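Local coordinates for probable quinone reductase Qor (NADPH:quinone reductase) (Zeta-crystallin homolog protein) (Mycobacterium tuberculosis, PDB 4RVU) that binds NADPH and probably passes its electrons to quinones, as expected of a zeta-crystallin-like quinone reductase, at residues Met5-Val10 with Val22-Pro27; Leu35-Ala40 with Ala101-Ala106; Ser139-Lys144 with Val217-Asp222; Gly206-Leu211 with Leu233-Val238. All blocks are in the same frame, centred on the assembly; numbering follows the deposited sequence.

Contact 1. Residues Met5-Val10 with Val22-Pro27; sequences MHAIEV and VDQPQP
M5 and Q24 exchange two backbone hydrogen bonds, M5 N to Q24 O at 2.8 Å and Q24 N to M5 O at 2.9 Å, and the methionine then reaches on toward the proline-rich continuation of the partner. Its CG sits between the backbone N and the carbonyl carbon (chi1 65°), and the straight chain beyond carries CE of M5 to 3.6 Å from CD of P27, crossing the proline at about a right angle, while SD comes near CA of Q26. On the same face the CB of A7 meets CG of Q24 at 3.7 Å. A7 and V22 form the second hydrogen-bonded pair, A7 N to V22 O and V22 N to A7 O. This ladder is an antiparallel beta hairpin, strands 5-10 and 20-24, in a small sheet completed by strand 61-62. Between the two bonded pairs, H6 and D23 are a non-hydrogen-bonded pair whose side chains run side by side on the other face; CD2 of H6 lies 3.4 Å from OD1 of D23, with ring and carboxylate planes 39° apart. A water that donates weakly to this OD1 also makes a weak bond with H6 NE2. Farther along, E9 OE2 approaches Q24 OE1 to 3.4 Å, two acceptors with no bond between them. In the next shell H21 stacks on the H6 ring, E102 OE1 accepts a hydrogen bond from H6 N, and F103 touches both M5 and P27.

Contact 2. Residues Leu35-Ala40 with Ala101-Ala106; sequences LIKAEA and AEFCTA
K37 crosses the ring of F103 obliquely, and its whole aliphatic stem is used in the contact. CG stands anti to the backbone N (chi1 -179°) and every later bond is extended, which draws the chain out past the CE2 and CZ corner of the phenyl group. CB of K37 is 3.5 Å from CE2 of F103 and CG 3.6 Å from the same carbon; CD of K37 then reaches CZ of F103 at 3.8 Å, and CE passes CZ more loosely before NZ continues beyond the ring. NZ of K37 stays 6.3 Å from OE2 of E102, opposite charges not in contact, and OE1 of that glutamate is bound by H6 N. Beneath this pair the backbones form an antiparallel ladder in the GroES-like domain, strand 33-38 beside strand 103-107: I36 N gives C104 O a nearly straight bond of 2.8 Å, and C104 N returns one to I36 O. At the end of the ladder A38 N reaches E102 O from 35° out of the carbonyl plane, and a water donates to both E102 O and A38 O. Opposite the K37 face, CD1 of I36 touches CB of A106 at 4.0 Å, next to V91 of strand 90-93. The contact is therefore amphipathic: its I36 and C104 side is buried and largely apolar, whereas on the other side methylenes shield an aromatic ring and release the ammonium group toward the exterior.

Contact 3. Residues Ser139-Lys144 with Val217-Asp222; sequences SVYPVK and VQAVYD
Y141 OH rests on the stem of Q218, 3.4 Å from Q218 CB, and is also gripped by two polar groups: OD2 of D147 through a hydrogen bond, and K144 NZ, which donates weakly to Y141 OH at 3.2 Å. D147 also forms a salt bridge with this lysine, so one aspartate sets both partners and probably polarises the phenol. The amide of Q218 turns elsewhere, its OE1 taking the backbone N of T148. With CG anti to the backbone N (chi1 172°), the Y141 ring is swung off the end of helix 120-140 and onto the strand. A219 CB comes to 3.5 Å from CD2 of Y141, and Q218 O stands 4.2 Å above one face of the Y141 ring, out toward the rim. At the ring's edge, in plane, arrives the hydroxyl of Y221, the two tyrosines crossing at about a right angle. Y221 OH lies 3.1 Å from Y141 O, but its hydrogen bond goes to L136 O near the end of the helix; CG1 of V143 closes on Y221 OH at 3.5 Å. V140 O accepts a hydrogen bond from Y267 OH of the second subunit, which puts the end of helix 120-140 at the interface between the subunits. The Y221 side chain is about 4 Å from that of F245, an NADPH-binding residue. The arrangement belongs to the Rossmann-type domain, where the connection leading into strand 148-151 packs against the neighbouring parallel strand 217-222.

Contact 4. Residues Gly206-Leu211 with Leu233-Val238; sequences GRVREL and LASLAV
Helix 201-212 lies against the corner where helix 229-234 gives way to strand 236-237, with V208 and S235 facing each other at a CA to CA distance of 6.2 Å. The two methyls of V208 both rest on the serine: CG1 of V208 is 3.9 Å from CB of S235 and CG2 is 3.8 Å from its OG. That hydroxyl is bonded back to A231 O in the last turn of helix 229-234, and V208 is backed by L195 and V217 from the strands beneath. R209, one residue on, supplies the polar part. Its chain bends at chi2 (-108°), bringing the guanidinium across the corner, where NH2 of R209 donates to A234 O at 3.1 Å and to L236 O at 2.9 Å. Both carbonyls are met from above their planes, 44° and 38° out, so neither bond is aimed at a lone pair. S235, the residue between these acceptors, lies over one face of the guanidinium. A water in the plane at its edge accepts from NE and donates to A234 O, and NH1 is held by G214 O. One arginine therefore satisfies two backbone oxygens of buried residues, and the carbonyl-rich end of helix 229-234 would probably favour its positive charge. This is a junction of the Rossmann-type nucleotide-binding domain: helix 201-212, which leads into strand 217-222, packs against the end of helix 229-234, which comes after that strand.

Overall arrangement
Contacts 1 and 2 lie on the same side of the chain's centre, with centres about 11 Å apart, and they touch through H6, E102, M5 and F103; contacts 3 and 4 lie on the opposite side, centres about 14 Å apart, joined by backbone hydrogen bonds from V217 to S235 and A237. Contact 1 is a surface hairpin and contact 2 a mostly buried ladder, both governed by regular strand-to-strand hydrogen bonds. In the cofactor-binding half the segments have no such ladder: contact 3, partly buried, rests on tyrosine packing, while buried contact 4 relies on an arginine capturing carbonyls. Strand 217-222 links these two, following helix 201-212 in the chain and preceding helix 229-234.

Contact 1. Residues Met5-Val10 with Val22-Pro27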
loop_
_atom_site.group_PDB
_atom_site.type_symbol
_atom_site.label_atom_id
_atom_site.label_comp_id
_atom_site.label_asym_id
_atom_site.label_seq_id
_atom_site.Cartn_x
_atom_site.Cartn_y
_atom_site.Cartn_z
ATOM N N MET A 5 24.146 -20.470 -32.739
ATOM C CA MET A 5 23.211 -19.363 -32.927
ATOM C C MET A 5 23.840 -18.066 -32.447
ATOM O O MET A 5 24.808 -18.077 -31.682
ATOM C CB MET A 5 21.920 -19.605 -32.137
ATOM C CG MET A 5 22.117 -19.621 -30.647
ATOM S SD MET A 5 20.560 -19.600 -29.736
ATOM C CE MET A 5 21.177 -19.268 -28.093
ATOM N N HIS A 6 23.283 -16.946 -32.886
ATOM C CA HIS A 6 23.688 -15.652 -32.353
ATOM C C HIS A 6 22.935 -15.333 -31.057
ATOM O O HIS A 6 21.762 -15.684 -30.905
ATOM C CB HIS A 6 23.467 -14.549 -33.387
ATOM C CG HIS A 6 24.255 -14.739 -34.646
ATOM N ND1 HIS A 6 23.664 -14.952 -35.873
ATOM C CD2 HIS A 6 25.594 -14.748 -34.866
ATOM C CE1 HIS A 6 24.602 -15.081 -36.797
ATOM N NE2 HIS A 6 25.781 -14.965 -36.209
ATOM N N ALA A 7 23.627 -14.684 -30.124
ATOM C CA ALA A 7 23.048 -14.295 -28.840
ATOM C C ALA A 7 23.781 -13.082 -28.293
ATOM O O ALA A 7 24.896 -12.775 -28.724
ATOM C CB ALA A 7 23.108 -15.448 -27.834
ATOM N N ILE A 8 23.151 -12.407 -27.338
ATOM C CA ILE A 8 23.759 -11.273 -26.667
ATOM C C ILE A 8 24.091 -11.706 -25.245
ATOM O O ILE A 8 23.201 -11.923 -24.409
ATOM C CB ILE A 8 22.833 -10.044 -26.660
ATOM C CG1 ILE A 8 22.497 -9.606 -28.096
ATOM C CG2 ILE A 8 23.474 -8.884 -25.902
ATOM C CD1 ILE A 8 23.636 -8.877 -28.828
ATOM N N GLU A 9 25.378 -11.863 -24.972
ATOM C CA GLU A 9 25.798 -12.407 -23.686
ATOM C C GLU A 9 26.471 -11.337 -22.847
ATOM O O GLU A 9 27.184 -10.476 -23.372
ATOM C CB GLU A 9 26.757 -13.572 -23.914
ATOM C CG GLU A 9 27.348 -14.164 -22.646
ATOM C CD GLU A 9 28.445 -15.155 -22.953
ATOM O OE1 GLU A 9 29.492 -14.733 -23.491
ATOM O OE2 GLU A 9 28.252 -16.355 -22.671
ATOM N N VAL A 10 26.230 -11.392 -21.542
ATOM C CA VAL A 10 26.893 -10.517 -20.586
ATOM C C VAL A 10 27.877 -11.361 -19.777
ATOM O O VAL A 10 27.479 -12.307 -19.099
ATOM C CB VAL A 10 25.862 -9.833 -19.675
ATOM C CG1 VAL A 10 26.545 -8.979 -18.617
ATOM C CG2 VAL A 10 24.922 -8.983 -20.516
ATOM N N VAL A 22 27.502 -12.663 -29.679
ATOM C CA VAL A 22 28.378 -13.835 -29.779
ATOM C C VAL A 22 27.690 -15.095 -30.286
ATOM O O VAL A 22 26.462 -15.160 -30.351
ATOM C CB VAL A 22 28.988 -14.191 -28.411
ATOM C CG1 VAL A 22 29.767 -13.019 -27.851
ATOM C CG2 VAL A 22 27.895 -14.631 -27.437
ATOM N N ASP A 23 28.497 -16.102 -30.622
ATOM C CA ASP A 23 27.982 -17.426 -30.975
ATOM C C ASP A 23 27.790 -18.279 -29.721
ATOM O O ASP A 23 28.657 -18.321 -28.846
ATOM C CB ASP A 23 28.933 -18.150 -31.933
ATOM C CG ASP A 23 28.863 -17.625 -33.357
ATOM O OD1 ASP A 23 27.868 -16.959 -33.717
ATOM O OD2 ASP A 23 29.808 -17.901 -34.128
ATOM N N GLN A 24 26.648 -18.957 -29.640
ATOM C CA GLN A 24 26.339 -19.845 -28.524
ATOM C C GLN A 24 25.770 -21.123 -29.113
ATOM O O GLN A 24 25.255 -21.112 -30.231
ATOM C CB GLN A 24 25.287 -19.216 -27.602
ATOM C CG GLN A 24 25.694 -17.915 -26.913
ATOM C CD GLN A 24 26.405 -18.141 -25.590
ATOM O OE1 GLN A 24 27.639 -18.143 -25.523
ATOM N NE2 GLN A 24 25.629 -18.331 -24.526
ATOM N N PRO A 25 25.863 -22.237 -28.376
ATOM C CA PRO A 25 25.114 -23.410 -28.834
ATOM C C PRO A 25 23.621 -23.149 -28.669
ATOM O O PRO A 25 23.223 -22.430 -27.749
ATOM C CB PRO A 25 25.555 -24.511 -27.863
ATOM C CG PRO A 25 26.869 -24.034 -27.305
ATOM C CD PRO A 25 26.735 -22.542 -27.228
ATOM N N GLN A 26 22.815 -23.705 -29.563
ATOM C CA GLN A 26 21.362 -23.631 -29.448
ATOM C C GLN A 26 20.931 -24.331 -28.160
ATOM O O GLN A 26 21.358 -25.454 -27.889
ATOM C CB GLN A 26 20.735 -24.295 -30.678
ATOM C CG GLN A 26 19.232 -24.472 -30.638
ATOM C CD GLN A 26 18.678 -24.897 -31.978
ATOM O OE1 GLN A 26 19.024 -24.323 -33.016
ATOM N NE2 GLN A 26 17.822 -25.914 -31.973
ATOM N N PRO A 27 20.093 -23.670 -27.345
ATOM C CA PRO A 27 19.718 -24.272 -26.061
ATOM C C PRO A 27 18.749 -25.430 -26.240
ATOM O O PRO A 27 18.110 -25.555 -27.288
ATOM C CB PRO A 27 19.023 -23.123 -25.317
ATOM C CG PRO A 27 18.476 -22.248 -26.397
ATOM C CD PRO A 27 19.413 -22.379 -27.578
HETATM O O HOH W 1 29.052 -16.057 -35.986
#

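Contact 2. Residues Leu35-Ala40 with Ala101-Ala106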
loop_
_atom_site.group_PDB
_atom_site.type_symbol
_atom_site.label_atom_id
_atom_site.label_comp_id
_atom_site.label_asym_id
_atom_site.label_seq_id
_atom_site.Cartn_x
_atom_site.Cartn_y
_atom_site.Cartn_z
ATOM N N LEU A 35 11.102 -24.624 -26.548
ATOM C CA LEU A 35 12.216 -23.990 -27.233
ATOM C C LEU A 35 11.606 -23.109 -28.317
ATOM O O LEU A 35 10.845 -23.594 -29.152
ATOM C CB LEU A 35 13.123 -25.042 -27.867
ATOM C CG LEU A 35 14.246 -24.517 -28.765
ATOM C CD1 LEU A 35 15.293 -23.802 -27.931
ATOM C CD2 LEU A 35 14.869 -25.656 -29.568
ATOM N N ILE A 36 11.892 -21.812 -28.269
ATOM C CA ILE A 36 11.268 -20.862 -29.174
ATOM C C ILE A 36 12.299 -20.358 -30.175
ATOM O O ILE A 36 13.387 -19.938 -29.787
ATOM C CB ILE A 36 10.671 -19.674 -28.378
ATOM C CG1 ILE A 36 9.568 -20.182 -27.438
ATOM C CG2 ILE A 36 10.148 -18.584 -29.312
ATOM C CD1 ILE A 36 9.024 -19.145 -26.484
ATOM N N LYS A 37 11.974 -20.421 -31.462
ATOM C CA LYS A 37 12.803 -19.747 -32.452
ATOM C C LYS A 37 12.298 -18.311 -32.595
ATOM O O LYS A 37 11.181 -18.079 -33.068
ATOM C CB LYS A 37 12.781 -20.462 -33.807
ATOM C CG LYS A 37 13.675 -19.761 -34.847
ATOM C CD LYS A 37 13.787 -20.487 -36.176
ATOM C CE LYS A 37 14.782 -19.749 -37.069
ATOM N NZ LYS A 37 14.756 -20.218 -38.485
ATOM N N ALA A 38 13.121 -17.354 -32.177
ATOM C CA ALA A 38 12.715 -15.944 -32.120
ATOM C C ALA A 38 12.354 -15.319 -33.469
ATOM O O ALA A 38 13.058 -15.510 -34.474
ATOM C CB ALA A 38 13.785 -15.119 -31.438
ATOM N N GLU A 39 11.250 -14.574 -33.479
ATOM C CA GLU A 39 10.897 -13.721 -34.614
ATOM C C GLU A 39 11.006 -12.248 -34.243
ATOM O O GLU A 39 11.344 -11.404 -35.078
ATOM C CB GLU A 39 9.493 -14.060 -35.128
ATOM C CG GLU A 39 9.445 -15.439 -35.767
ATOM C CD GLU A 39 8.075 -15.836 -36.270
ATOM O OE1 GLU A 39 7.106 -15.069 -36.103
ATOM O OE2 GLU A 39 7.977 -16.938 -36.838
ATOM N N ALA A 40 10.706 -11.936 -32.986
ATOM C CA ALA A 40 10.862 -10.580 -32.469
ATOM C C ALA A 40 11.141 -10.667 -30.972
ATOM O O ALA A 40 10.560 -11.492 -30.268
ATOM C CB ALA A 40 9.616 -9.745 -32.743
ATOM N N ALA A 101 18.438 -13.757 -28.382
ATOM C CA ALA A 101 19.119 -14.832 -29.105
ATOM C C ALA A 101 18.213 -15.312 -30.213
ATOM O O ALA A 101 17.037 -14.963 -30.238
ATOM C CB ALA A 101 19.437 -15.989 -28.163
ATOM N N GLU A 102 18.742 -16.140 -31.115
ATOM C CA GLU A 102 17.913 -16.702 -32.172
ATOM C C GLU A 102 16.955 -17.745 -31.620
ATOM O O GLU A 102 15.869 -17.958 -32.174
ATOM C CB GLU A 102 18.784 -17.324 -33.256
ATOM C CG GLU A 102 19.504 -16.304 -34.094
ATOM C CD GLU A 102 20.296 -16.942 -35.198
ATOM O OE1 GLU A 102 21.436 -17.367 -34.923
ATOM O OE2 GLU A 102 19.771 -17.023 -36.330
ATOM N N PHE A 103 17.368 -18.385 -30.524
ATOM C CA PHE A 103 16.582 -19.418 -29.858
ATOM C C PHE A 103 16.694 -19.240 -28.356
ATOM O O PHE A 103 17.773 -18.916 -27.841
ATOM C CB PHE A 103 17.106 -20.816 -30.212
ATOM C CG PHE A 103 16.993 -21.169 -31.672
ATOM C CD1 PHE A 103 17.986 -20.793 -32.571
ATOM C CD2 PHE A 103 15.911 -21.908 -32.137
ATOM C CE1 PHE A 103 17.887 -21.130 -33.914
ATOM C CE2 PHE A 103 15.808 -22.256 -33.480
ATOM C CZ PHE A 103 16.796 -21.858 -34.369
ATOM N N CYS A 104 15.584 -19.441 -27.649
ATOM C CA CYS A 104 15.602 -19.400 -26.190
ATOM C C CYS A 104 14.564 -20.362 -25.639
ATOM O O CYS A 104 13.797 -20.965 -26.397
ATOM C CB CYS A 104 15.334 -17.978 -25.676
ATOM S SG CYS A 104 13.630 -17.384 -25.932
ATOM N N THR A 105 14.540 -20.504 -24.318
ATOM C CA THR A 105 13.562 -21.368 -23.667
ATOM C C THR A 105 12.603 -20.527 -22.849
ATOM O O THR A 105 12.962 -19.441 -22.393
ATOM C CB THR A 105 14.233 -22.371 -22.719
ATOM O OG1 THR A 105 14.954 -21.649 -21.713
ATOM C CG2 THR A 105 15.185 -23.283 -23.484
ATOM N N ALA A 106 11.389 -21.039 -22.640
ATOM C CA ALA A 106 10.435 -20.387 -21.749
ATOM C C ALA A 106 9.507 -21.428 -21.136
ATOM O O ALA A 106 9.199 -22.433 -21.777
ATOM C CB ALA A 106 9.632 -19.307 -22.492
HETATM O O HOH W 2 15.632 -16.533 -34.626
#

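Contact 3. Residues Ser139-Lys144 with Val217-Asp222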
loop_
_atom_site.group_PDB
_atom_site.type_symbol
_atom_site.label_atom_id
_atom_site.label_comp_id
_atom_site.label_asym_id
_atom_site.label_seq_id
_atom_site.Cartn_x
_atom_site.Cartn_y
_atom_site.Cartn_z
ATOM N N SER A 139 -5.644 -5.074 -10.728
ATOM C CA SER A 139 -5.296 -5.772 -9.484
ATOM C C SER A 139 -4.654 -4.882 -8.426
ATOM O O SER A 139 -5.072 -4.888 -7.262
ATOM C CB SER A 139 -4.374 -6.967 -9.780
ATOM O OG SER A 139 -5.016 -7.891 -10.640
ATOM N N VAL A 140 -3.620 -4.142 -8.809
ATOM C CA VAL A 140 -2.945 -3.257 -7.849
ATOM C C VAL A 140 -3.864 -2.120 -7.386
ATOM O O VAL A 140 -4.067 -1.912 -6.180
ATOM C CB VAL A 140 -1.608 -2.721 -8.407
ATOM C CG1 VAL A 140 -1.073 -1.603 -7.524
ATOM C CG2 VAL A 140 -0.588 -3.856 -8.508
ATOM N N TYR A 141 -4.414 -1.385 -8.338
ATOM C CA TYR A 141 -5.505 -0.472 -8.053
ATOM C C TYR A 141 -6.546 -0.686 -9.134
ATOM O O TYR A 141 -6.315 -0.346 -10.288
ATOM C CB TYR A 141 -5.056 1.004 -8.020
ATOM C CG TYR A 141 -6.270 1.903 -7.913
ATOM C CD1 TYR A 141 -6.983 1.988 -6.726
ATOM C CD2 TYR A 141 -6.755 2.589 -9.016
ATOM C CE1 TYR A 141 -8.132 2.772 -6.625
ATOM C CE2 TYR A 141 -7.894 3.365 -8.931
ATOM C CZ TYR A 141 -8.579 3.448 -7.735
ATOM O OH TYR A 141 -9.716 4.219 -7.657
ATOM N N PRO A 142 -7.703 -1.255 -8.768
ATOM C CA PRO A 142 -8.716 -1.552 -9.782
ATOM C C PRO A 142 -9.448 -0.282 -10.203
ATOM O O PRO A 142 -10.386 0.140 -9.517
ATOM C CB PRO A 142 -9.677 -2.516 -9.063
ATOM C CG PRO A 142 -9.153 -2.646 -7.615
ATOM C CD PRO A 142 -8.179 -1.537 -7.401
ATOM N N VAL A 143 -9.033 0.305 -11.325
ATOM C CA VAL A 143 -9.620 1.564 -11.770
ATOM C C VAL A 143 -11.104 1.388 -12.055
ATOM O O VAL A 143 -11.548 0.308 -12.457
ATOM C CB VAL A 143 -8.899 2.146 -12.999
ATOM C CG1 VAL A 143 -7.430 2.499 -12.659
ATOM C CG2 VAL A 143 -8.982 1.181 -14.191
ATOM N N LYS A 144 -11.873 2.447 -11.824
ATOM C CA LYS A 144 -13.294 2.429 -12.134
ATOM C C LYS A 144 -13.621 3.663 -12.960
ATOM O O LYS A 144 -12.877 4.653 -12.940
ATOM C CB LYS A 144 -14.113 2.406 -10.846
ATOM C CG LYS A 144 -13.754 3.523 -9.902
ATOM C CD LYS A 144 -14.474 3.386 -8.564
ATOM C CE LYS A 144 -14.242 4.616 -7.690
ATOM N NZ LYS A 144 -12.811 4.770 -7.305
ATOM N N VAL A 217 -5.424 12.656 -7.603
ATOM C CA VAL A 217 -5.759 11.465 -8.385
ATOM C C VAL A 217 -6.031 10.222 -7.512
ATOM O O VAL A 217 -5.475 10.088 -6.426
ATOM C CB VAL A 217 -4.659 11.165 -9.437
ATOM C CG1 VAL A 217 -4.643 12.245 -10.538
ATOM C CG2 VAL A 217 -3.291 11.036 -8.773
ATOM N N GLN A 218 -6.890 9.323 -7.986
ATOM C CA GLN A 218 -7.203 8.108 -7.228
ATOM C C GLN A 218 -6.012 7.151 -7.151
ATOM O O GLN A 218 -5.910 6.333 -6.221
ATOM C CB GLN A 218 -8.427 7.389 -7.808
ATOM C CG GLN A 218 -9.760 7.929 -7.303
ATOM C CD GLN A 218 -10.062 9.319 -7.818
ATOM O OE1 GLN A 218 -9.964 9.584 -9.022
ATOM N NE2 GLN A 218 -10.422 10.226 -6.907
ATOM N N ALA A 219 -5.120 7.241 -8.133
ATOM C CA ALA A 219 -3.915 6.412 -8.157
ATOM C C ALA A 219 -2.824 7.074 -8.988
ATOM O O ALA A 219 -3.113 7.778 -9.955
ATOM C CB ALA A 219 -4.229 5.034 -8.706
ATOM N N VAL A 220 -1.573 6.843 -8.614
ATOM C CA VAL A 220 -0.452 7.229 -9.465
ATOM C C VAL A 220 0.262 5.967 -9.905
ATOM O O VAL A 220 0.582 5.114 -9.079
ATOM C CB VAL A 220 0.569 8.090 -8.708
ATOM C CG1 VAL A 220 1.800 8.343 -9.593
ATOM C CG2 VAL A 220 -0.062 9.401 -8.269
ATOM N N TYR A 221 0.503 5.837 -11.203
ATOM C CA TYR A 221 1.345 4.764 -11.699
ATOM C C TYR A 221 2.701 5.354 -12.039
ATOM O O TYR A 221 2.852 6.040 -13.051
ATOM C CB TYR A 221 0.686 4.095 -12.908
ATOM C CG TYR A 221 -0.623 3.423 -12.540
ATOM C CD1 TYR A 221 -0.631 2.218 -11.843
ATOM C CD2 TYR A 221 -1.840 3.999 -12.874
ATOM C CE1 TYR A 221 -1.831 1.597 -11.490
ATOM C CE2 TYR A 221 -3.046 3.380 -12.538
ATOM C CZ TYR A 221 -3.030 2.183 -11.852
ATOM O OH TYR A 221 -4.230 1.583 -11.527
ATOM N N ASP A 222 3.678 5.105 -11.169
ATOM C CA ASP A 222 5.000 5.727 -11.270
ATOM C C ASP A 222 6.058 4.693 -11.632
ATOM O O ASP A 222 6.434 3.840 -10.811
ATOM C CB ASP A 222 5.340 6.446 -9.950
ATOM C CG ASP A 222 6.645 7.236 -10.013
ATOM O OD1 ASP A 222 7.605 6.804 -10.684
ATOM O OD2 ASP A 222 6.728 8.294 -9.353
#

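Contact 4. Residues Gly206-Leu211 with Leu233-Val238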
loop_
_atom_site.group_PDB
_atom_site.type_symbol
_atom_site.label_atom_id
_atom_site.label_comp_id
_atom_site.label_asym_id
_atom_site.label_seq_id
_atom_site.Cartn_x
_atom_site.Cartn_y
_atom_site.Cartn_z
ATOM N N GLY A 206 0.273 20.853 -7.190
ATOM C CA GLY A 206 -0.691 21.909 -7.453
ATOM C C GLY A 206 -1.311 21.826 -8.848
ATOM O O GLY A 206 -2.522 22.006 -8.999
ATOM N N ARG A 207 -0.493 21.545 -9.861
ATOM C CA ARG A 207 -1.003 21.384 -11.231
ATOM C C ARG A 207 -2.052 20.273 -11.258
ATOM O O ARG A 207 -3.172 20.457 -11.742
ATOM C CB ARG A 207 0.127 21.024 -12.195
ATOM C CG ARG A 207 1.456 21.682 -11.893
ATOM C CD ARG A 207 1.438 23.163 -12.228
ATOM N NE ARG A 207 1.968 23.419 -13.563
ATOM C CZ ARG A 207 1.230 23.422 -14.670
ATOM N NH1 ARG A 207 -0.076 23.184 -14.596
ATOM N NH2 ARG A 207 1.793 23.662 -15.851
ATOM N N VAL A 208 -1.673 19.119 -10.716
ATOM C CA VAL A 208 -2.574 17.973 -10.615
ATOM C C VAL A 208 -3.844 18.303 -9.831
ATOM O O VAL A 208 -4.943 17.928 -10.248
ATOM C CB VAL A 208 -1.848 16.756 -9.996
ATOM C CG1 VAL A 208 -2.800 15.569 -9.843
ATOM C CG2 VAL A 208 -0.644 16.382 -10.859
ATOM N N ARG A 209 -3.699 19.005 -8.700
ATOM C CA ARG A 209 -4.862 19.426 -7.922
ATOM C C ARG A 209 -5.759 20.354 -8.746
ATOM O O ARG A 209 -6.981 20.200 -8.743
ATOM C CB ARG A 209 -4.444 20.120 -6.616
ATOM C CG ARG A 209 -3.570 19.272 -5.696
ATOM C CD ARG A 209 -4.271 18.763 -4.445
ATOM N NE ARG A 209 -3.435 17.779 -3.752
ATOM C CZ ARG A 209 -3.870 16.607 -3.299
ATOM N NH1 ARG A 209 -5.145 16.270 -3.434
ATOM N NH2 ARG A 209 -3.026 15.776 -2.707
ATOM N N GLU A 210 -5.142 21.299 -9.449
ATOM C CA GLU A 210 -5.875 22.205 -10.336
ATOM C C GLU A 210 -6.778 21.425 -11.282
ATOM O O GLU A 210 -7.951 21.764 -11.466
ATOM C CB GLU A 210 -4.906 23.090 -11.135
ATOM C CG GLU A 210 -5.592 24.045 -12.116
ATOM C CD GLU A 210 -4.618 24.939 -12.859
ATOM O OE1 GLU A 210 -3.426 24.575 -12.971
ATOM O OE2 GLU A 210 -5.047 26.012 -13.338
ATOM N N LEU A 211 -6.231 20.353 -11.855
ATOM C CA LEU A 211 -6.937 19.575 -12.868
ATOM C C LEU A 211 -8.017 18.686 -12.280
ATOM O O LEU A 211 -8.939 18.273 -12.987
ATOM C CB LEU A 211 -5.940 18.713 -13.647
ATOM C CG LEU A 211 -4.876 19.492 -14.405
ATOM C CD1 LEU A 211 -3.778 18.555 -14.883
ATOM C CD2 LEU A 211 -5.518 20.217 -15.583
ATOM N N LEU A 233 3.620 11.184 -4.732
ATOM C CA LEU A 233 3.054 11.076 -3.385
ATOM C C LEU A 233 2.200 12.306 -3.041
ATOM O O LEU A 233 1.113 12.186 -2.467
ATOM C CB LEU A 233 4.169 10.866 -2.355
ATOM C CG LEU A 233 3.714 10.734 -0.895
ATOM C CD1 LEU A 233 2.807 9.533 -0.760
ATOM C CD2 LEU A 233 4.891 10.609 0.051
ATOM N N ALA A 234 2.681 13.488 -3.423
ATOM C CA ALA A 234 1.974 14.744 -3.142
ATOM C C ALA A 234 0.715 14.970 -3.986
ATOM O O ALA A 234 -0.069 15.880 -3.699
ATOM C CB ALA A 234 2.926 15.928 -3.292
ATOM N N SER A 235 0.537 14.174 -5.045
ATOM C CA SER A 235 -0.587 14.364 -5.956
ATOM C C SER A 235 -1.823 13.516 -5.668
ATOM O O SER A 235 -2.825 13.628 -6.373
ATOM C CB SER A 235 -0.137 14.132 -7.400
ATOM O OG SER A 235 0.968 14.951 -7.713
ATOM N N LEU A 236 -1.765 12.681 -4.632
ATOM C CA LEU A 236 -2.818 11.688 -4.391
ATOM C C LEU A 236 -4.078 12.178 -3.681
ATOM O O LEU A 236 -4.028 13.029 -2.791
ATOM C CB LEU A 236 -2.256 10.524 -3.582
ATOM C CG LEU A 236 -1.390 9.562 -4.380
ATOM C CD1 LEU A 236 -0.514 8.765 -3.435
ATOM C CD2 LEU A 236 -2.280 8.632 -5.191
ATOM N N ALA A 237 -5.208 11.601 -4.066
ATOM C CA ALA A 237 -6.452 11.820 -3.346
ATOM C C ALA A 237 -6.346 11.095 -2.014
ATOM O O ALA A 237 -5.489 10.218 -1.847
ATOM C CB ALA A 237 -7.622 11.298 -4.137
ATOM N N VAL A 238 -7.207 11.458 -1.069
ATOM C CA VAL A 238 -7.227 10.792 0.237
ATOM C C VAL A 238 -7.430 9.289 0.050
ATOM O O VAL A 238 -8.329 8.865 -0.690
ATOM C CB VAL A 238 -8.335 11.375 1.157
ATOM C CG1 VAL A 238 -8.471 10.544 2.447
ATOM C CG2 VAL A 238 -8.034 12.826 1.483
HETATM O O HOH W 3 -0.846 18.588 -2.838
#